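Local coordinates for arabinan endo-1,5-alpha-l-arabinosidase A (PDB 1GYH), which cleaves the alpha-1,5-linked arabinofuranosyl chains of linear arabinan, a plant cell-wall polysaccharide, releasing almost exclusively arabinotriose, at residues 196-209 with 220-234. Residues are numbered along the deposited sequence; the frame is centred on the assembly and turned at random.
Sequences ILRKGDYYYLFASW and YHLVVGRSKQVTGPY
Leu205 lays its CB against one face of the Tyr234 ring, 3.4 Å from Tyr234 CD2, while Ser227 CB covers the opposite face over the ring centre. Gly225, paired with Leu205, adds no side chain on this face of the sheet. Tyr234 OH, pointing past Ile196 CD1, bonds Val230 O at 2.7 Å and so ties down the turn that carries Val230. Val230, in that turn, lies over Tyr203: its CB sits above the middle of the ring, 3.9 Å from the centroid, a CH-pi contact, and Arg198 CD fills the other face. Further along the same sheet face, Val223 presses both methyls onto the Trp209 indole, CG2 standing 3.7 Å from the centroid of the five-membered ring.

Eight backbone bonds, from Tyr203–Ser227 to Trp209–His221, make the two strands a regular antiparallel ladder. Just beyond the Tyr203–Ser227 pair, the Tyr202 ring is sandwiched between the side chains of Arg226 and Lys228. Arg226, extended from CG to NE, runs CD over one face and lays its guanidinium nearly flat on it, planes 19° apart, a cation-pi contact; Lys228 brings CE to 3.5 Å from Tyr202 CZ across the other. One water bridges Tyr202 OH and Arg226 NH2, and Arg226 NH1 donates a hydrogen bond to Glu299 O.

These are the two inner strands of a four-stranded antiparallel sheet, one blade of the five-bladed propeller, flanked by strands 191-199 and 248-251. Leu205 and Tyr234 pack on Ile172 of strand 169-173, whereas Phe206 and Leu222 face strand 257-268; at the far end Tyr220 OH bonds Glu192, the probable proton donor.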
# COMPACT_ATOMS: atom_id res chain seq x y z
N ILE A 196 -0.36 -1.57 8.00
CA ILE A 196 -0.65 -1.75 9.42
C ILE A 196 -1.79 -0.84 9.93
O ILE A 196 -1.77 0.38 9.72
CB ILE A 196 0.60 -1.57 10.24
CG1 ILE A 196 1.69 -2.57 9.75
CG2 ILE A 196 0.29 -1.78 11.76
CD1 ILE A 196 3.08 -2.32 10.25
N LEU A 197 -2.75 -1.46 10.62
CA LEU A 197 -3.84 -0.71 11.27
C LEU A 197 -3.87 -1.03 12.77
O LEU A 197 -3.88 -2.17 13.17
CB LEU A 197 -5.21 -1.03 10.64
CG LEU A 197 -6.47 -0.32 11.25
CD1 LEU A 197 -6.56 1.07 10.74
CD2 LEU A 197 -7.77 -1.11 10.93
N ARG A 198 -3.89 0.01 13.59
CA ARG A 198 -4.10 -0.13 15.05
C ARG A 198 -5.57 -0.28 15.30
O ARG A 198 -6.35 0.54 14.86
CB ARG A 198 -3.58 1.11 15.78
CG ARG A 198 -3.70 1.03 17.32
CD ARG A 198 -2.90 -0.09 17.97
NE ARG A 198 -3.15 -0.03 19.42
CZ ARG A 198 -2.61 0.86 20.21
NH1 ARG A 198 -1.71 1.72 19.73
NH2 ARG A 198 -2.95 0.90 21.50
N LYS A 199 -5.95 -1.34 16.01
CA LYS A 199 -7.35 -1.55 16.48
C LYS A 199 -7.37 -2.22 17.86
O LYS A 199 -6.83 -3.33 18.05
CB LYS A 199 -8.12 -2.37 15.44
CG LYS A 199 -9.54 -2.82 15.86
CD LYS A 199 -10.57 -1.72 15.67
CE LYS A 199 -11.96 -2.17 16.18
NZ LYS A 199 -12.99 -1.19 15.68
N GLY A 200 -8.02 -1.58 18.84
CA GLY A 200 -7.99 -2.06 20.21
C GLY A 200 -6.58 -2.20 20.76
O GLY A 200 -5.78 -1.26 20.68
N ASP A 201 -6.26 -3.36 21.31
CA ASP A 201 -4.95 -3.58 21.92
C ASP A 201 -3.87 -4.13 20.94
O ASP A 201 -2.73 -4.37 21.36
CB ASP A 201 -5.08 -4.56 23.10
CG ASP A 201 -5.99 -4.04 24.20
OD1 ASP A 201 -6.06 -2.79 24.42
OD2 ASP A 201 -6.68 -4.82 24.88
N TYR A 202 -4.21 -4.26 19.67
CA TYR A 202 -3.29 -4.84 18.71
C TYR A 202 -3.04 -3.97 17.48
O TYR A 202 -3.89 -3.14 17.09
CB TYR A 202 -3.84 -6.16 18.21
CG TYR A 202 -3.83 -7.29 19.19
CD1 TYR A 202 -2.70 -8.07 19.37
CD2 TYR A 202 -4.97 -7.60 19.93
CE1 TYR A 202 -2.70 -9.13 20.26
CE2 TYR A 202 -4.98 -8.67 20.82
CZ TYR A 202 -3.85 -9.41 20.98
OH TYR A 202 -3.84 -10.46 21.86
N TYR A 203 -1.85 -4.18 16.90
CA TYR A 203 -1.52 -3.74 15.55
C TYR A 203 -1.83 -4.90 14.61
O TYR A 203 -1.40 -6.03 14.86
CB TYR A 203 -0.06 -3.35 15.43
CG TYR A 203 0.30 -2.10 16.17
CD1 TYR A 203 0.61 -2.14 17.53
CD2 TYR A 203 0.31 -0.85 15.54
CE1 TYR A 203 0.93 -0.98 18.23
CE2 TYR A 203 0.61 0.30 16.23
CZ TYR A 203 0.93 0.23 17.57
OH TYR A 203 1.23 1.37 18.29
N TYR A 204 -2.55 -4.63 13.53
CA TYR A 204 -2.86 -5.65 12.53
C TYR A 204 -2.06 -5.39 11.24
O TYR A 204 -2.19 -4.33 10.64
CB TYR A 204 -4.35 -5.74 12.20
CG TYR A 204 -5.17 -6.21 13.40
CD1 TYR A 204 -5.48 -5.34 14.44
CD2 TYR A 204 -5.59 -7.54 13.50
CE1 TYR A 204 -6.23 -5.79 15.55
CE2 TYR A 204 -6.32 -7.99 14.64
CZ TYR A 204 -6.64 -7.11 15.63
OH TYR A 204 -7.34 -7.57 16.75
N LEU A 205 -1.29 -6.39 10.83
CA LEU A 205 -0.49 -6.34 9.58
C LEU A 205 -1.23 -7.09 8.52
O LEU A 205 -1.45 -8.32 8.64
CB LEU A 205 0.90 -6.97 9.80
CG LEU A 205 1.75 -7.19 8.52
CD1 LEU A 205 1.98 -5.91 7.80
CD2 LEU A 205 3.06 -7.84 8.90
N PHE A 206 -1.66 -6.35 7.50
CA PHE A 206 -2.23 -6.93 6.31
C PHE A 206 -1.11 -7.08 5.24
O PHE A 206 -0.25 -6.24 5.13
CB PHE A 206 -3.32 -6.00 5.73
CG PHE A 206 -4.48 -5.72 6.67
CD1 PHE A 206 -5.59 -6.53 6.68
CD2 PHE A 206 -4.45 -4.63 7.52
CE1 PHE A 206 -6.64 -6.29 7.57
CE2 PHE A 206 -5.52 -4.39 8.41
CZ PHE A 206 -6.60 -5.20 8.40
N ALA A 207 -1.19 -8.14 4.45
CA ALA A 207 -0.24 -8.40 3.37
C ALA A 207 -0.92 -9.12 2.24
O ALA A 207 -1.92 -9.83 2.42
CB ALA A 207 0.95 -9.23 3.90
N SER A 208 -0.37 -8.92 1.03
CA SER A 208 -0.86 -9.56 -0.17
C SER A 208 0.01 -10.78 -0.49
O SER A 208 1.22 -10.68 -0.51
CB SER A 208 -0.89 -8.54 -1.32
OG SER A 208 -1.85 -7.50 -1.12
N TRP A 209 -0.62 -11.93 -0.71
CA TRP A 209 0.06 -13.16 -1.08
C TRP A 209 -0.30 -13.52 -2.52
O TRP A 209 -1.41 -13.20 -3.02
CB TRP A 209 -0.35 -14.33 -0.17
CG TRP A 209 0.41 -14.49 1.15
CD1 TRP A 209 1.33 -13.62 1.71
CD2 TRP A 209 0.28 -15.56 2.09
NE1 TRP A 209 1.78 -14.12 2.91
CE2 TRP A 209 1.16 -15.31 3.16
CE3 TRP A 209 -0.49 -16.73 2.13
CZ2 TRP A 209 1.29 -16.18 4.25
CZ3 TRP A 209 -0.37 -17.60 3.23
CH2 TRP A 209 0.52 -17.32 4.26
N TYR A 220 -3.70 -13.55 -6.42
CA TYR A 220 -3.55 -12.46 -5.44
C TYR A 220 -4.71 -12.50 -4.41
O TYR A 220 -5.87 -12.62 -4.78
CB TYR A 220 -3.57 -11.11 -6.13
CG TYR A 220 -2.69 -9.98 -5.64
CD1 TYR A 220 -1.37 -10.17 -5.30
CD2 TYR A 220 -3.17 -8.67 -5.65
CE1 TYR A 220 -0.56 -9.12 -4.89
CE2 TYR A 220 -2.36 -7.59 -5.25
CZ TYR A 220 -1.04 -7.83 -4.90
OH TYR A 220 -0.19 -6.79 -4.53
N HIS A 221 -4.35 -12.42 -3.14
CA HIS A 221 -5.34 -12.38 -2.02
C HIS A 221 -4.72 -11.77 -0.77
O HIS A 221 -3.52 -11.48 -0.74
CB HIS A 221 -5.88 -13.79 -1.73
CG HIS A 221 -4.86 -14.77 -1.22
ND1 HIS A 221 -3.90 -15.35 -2.03
CD2 HIS A 221 -4.67 -15.29 0.02
CE1 HIS A 221 -3.17 -16.18 -1.31
NE2 HIS A 221 -3.63 -16.19 -0.07
N LEU A 222 -5.55 -11.56 0.25
CA LEU A 222 -5.12 -10.88 1.48
C LEU A 222 -5.11 -11.82 2.68
O LEU A 222 -6.05 -12.58 2.90
CB LEU A 222 -6.03 -9.71 1.79
CG LEU A 222 -6.08 -8.56 0.78
CD1 LEU A 222 -7.08 -7.50 1.21
CD2 LEU A 222 -4.69 -7.92 0.67
N VAL A 223 -4.03 -11.71 3.44
CA VAL A 223 -3.83 -12.38 4.71
C VAL A 223 -3.52 -11.35 5.80
O VAL A 223 -3.21 -10.16 5.51
CB VAL A 223 -2.67 -13.43 4.68
CG1 VAL A 223 -2.99 -14.54 3.69
CG2 VAL A 223 -1.33 -12.81 4.40
N VAL A 224 -3.63 -11.80 7.05
CA VAL A 224 -3.48 -10.91 8.21
C VAL A 224 -2.80 -11.63 9.40
O VAL A 224 -2.94 -12.84 9.57
CB VAL A 224 -4.91 -10.32 8.65
CG1 VAL A 224 -5.77 -11.39 9.30
CG2 VAL A 224 -4.76 -9.16 9.61
N GLY A 225 -2.11 -10.84 10.21
CA GLY A 225 -1.57 -11.24 11.52
C GLY A 225 -1.64 -10.06 12.50
O GLY A 225 -2.00 -8.97 12.10
N ARG A 226 -1.35 -10.29 13.79
CA ARG A 226 -1.49 -9.24 14.79
C ARG A 226 -0.41 -9.31 15.85
O ARG A 226 0.12 -10.41 16.17
CB ARG A 226 -2.91 -9.24 15.40
CG ARG A 226 -3.12 -10.26 16.52
CD ARG A 226 -4.58 -10.39 17.03
NE ARG A 226 -4.72 -11.47 18.01
CZ ARG A 226 -5.90 -11.97 18.40
NH1 ARG A 226 -7.03 -11.46 17.92
NH2 ARG A 226 -5.96 -12.96 19.28
N SER A 227 -0.04 -8.14 16.37
CA SER A 227 1.02 -8.01 17.38
C SER A 227 0.64 -6.98 18.44
O SER A 227 -0.02 -5.98 18.16
CB SER A 227 2.34 -7.55 16.69
OG SER A 227 3.38 -7.30 17.61
N LYS A 228 1.07 -7.20 19.68
CA LYS A 228 0.90 -6.17 20.71
C LYS A 228 1.75 -4.91 20.45
O LYS A 228 1.26 -3.78 20.67
CB LYS A 228 1.13 -6.72 22.16
CG LYS A 228 -0.02 -7.62 22.72
CD LYS A 228 -1.33 -6.84 23.12
CE LYS A 228 -2.43 -7.77 23.73
NZ LYS A 228 -2.71 -7.59 25.21
N GLN A 229 2.97 -5.07 19.95
CA GLN A 229 3.82 -3.91 19.63
C GLN A 229 3.99 -3.74 18.13
O GLN A 229 3.90 -4.71 17.37
CB GLN A 229 5.20 -4.04 20.26
CG GLN A 229 5.18 -4.32 21.76
CD GLN A 229 4.49 -3.26 22.60
OE1 GLN A 229 4.03 -3.55 23.73
NE2 GLN A 229 4.42 -2.05 22.08
N VAL A 230 4.22 -2.51 17.68
CA VAL A 230 4.29 -2.27 16.24
C VAL A 230 5.47 -3.02 15.55
O VAL A 230 5.36 -3.37 14.38
CB VAL A 230 4.36 -0.77 15.92
CG1 VAL A 230 5.72 -0.19 16.26
CG2 VAL A 230 3.97 -0.52 14.49
N THR A 231 6.53 -3.27 16.33
CA THR A 231 7.74 -3.93 15.89
C THR A 231 7.68 -5.48 15.87
O THR A 231 8.71 -6.12 15.65
CB THR A 231 8.94 -3.49 16.75
OG1 THR A 231 8.65 -3.63 18.15
CG2 THR A 231 9.25 -2.04 16.60
N GLY A 232 6.51 -6.06 16.15
CA GLY A 232 6.28 -7.49 16.09
C GLY A 232 6.49 -8.25 17.40
O GLY A 232 6.76 -7.66 18.46
N PRO A 233 6.36 -9.56 17.37
CA PRO A 233 6.02 -10.34 16.15
C PRO A 233 4.53 -10.39 15.85
O PRO A 233 3.70 -10.48 16.77
CB PRO A 233 6.47 -11.74 16.53
CG PRO A 233 6.20 -11.82 18.09
CD PRO A 233 6.55 -10.43 18.57
N TYR A 234 4.20 -10.40 14.56
CA TYR A 234 2.85 -10.54 14.07
C TYR A 234 2.51 -12.02 13.91
O TYR A 234 3.17 -12.76 13.13
CB TYR A 234 2.67 -9.79 12.72
CG TYR A 234 2.76 -8.27 12.89
CD1 TYR A 234 3.98 -7.62 12.91
CD2 TYR A 234 1.60 -7.49 13.06
CE1 TYR A 234 4.06 -6.23 13.11
CE2 TYR A 234 1.67 -6.12 13.28
CZ TYR A 234 2.90 -5.48 13.28
OH TYR A 234 2.97 -4.09 13.45
O HOH W 1 -5.48 -7.94 25.10
O HOH W 2 -3.28 -13.48 20.96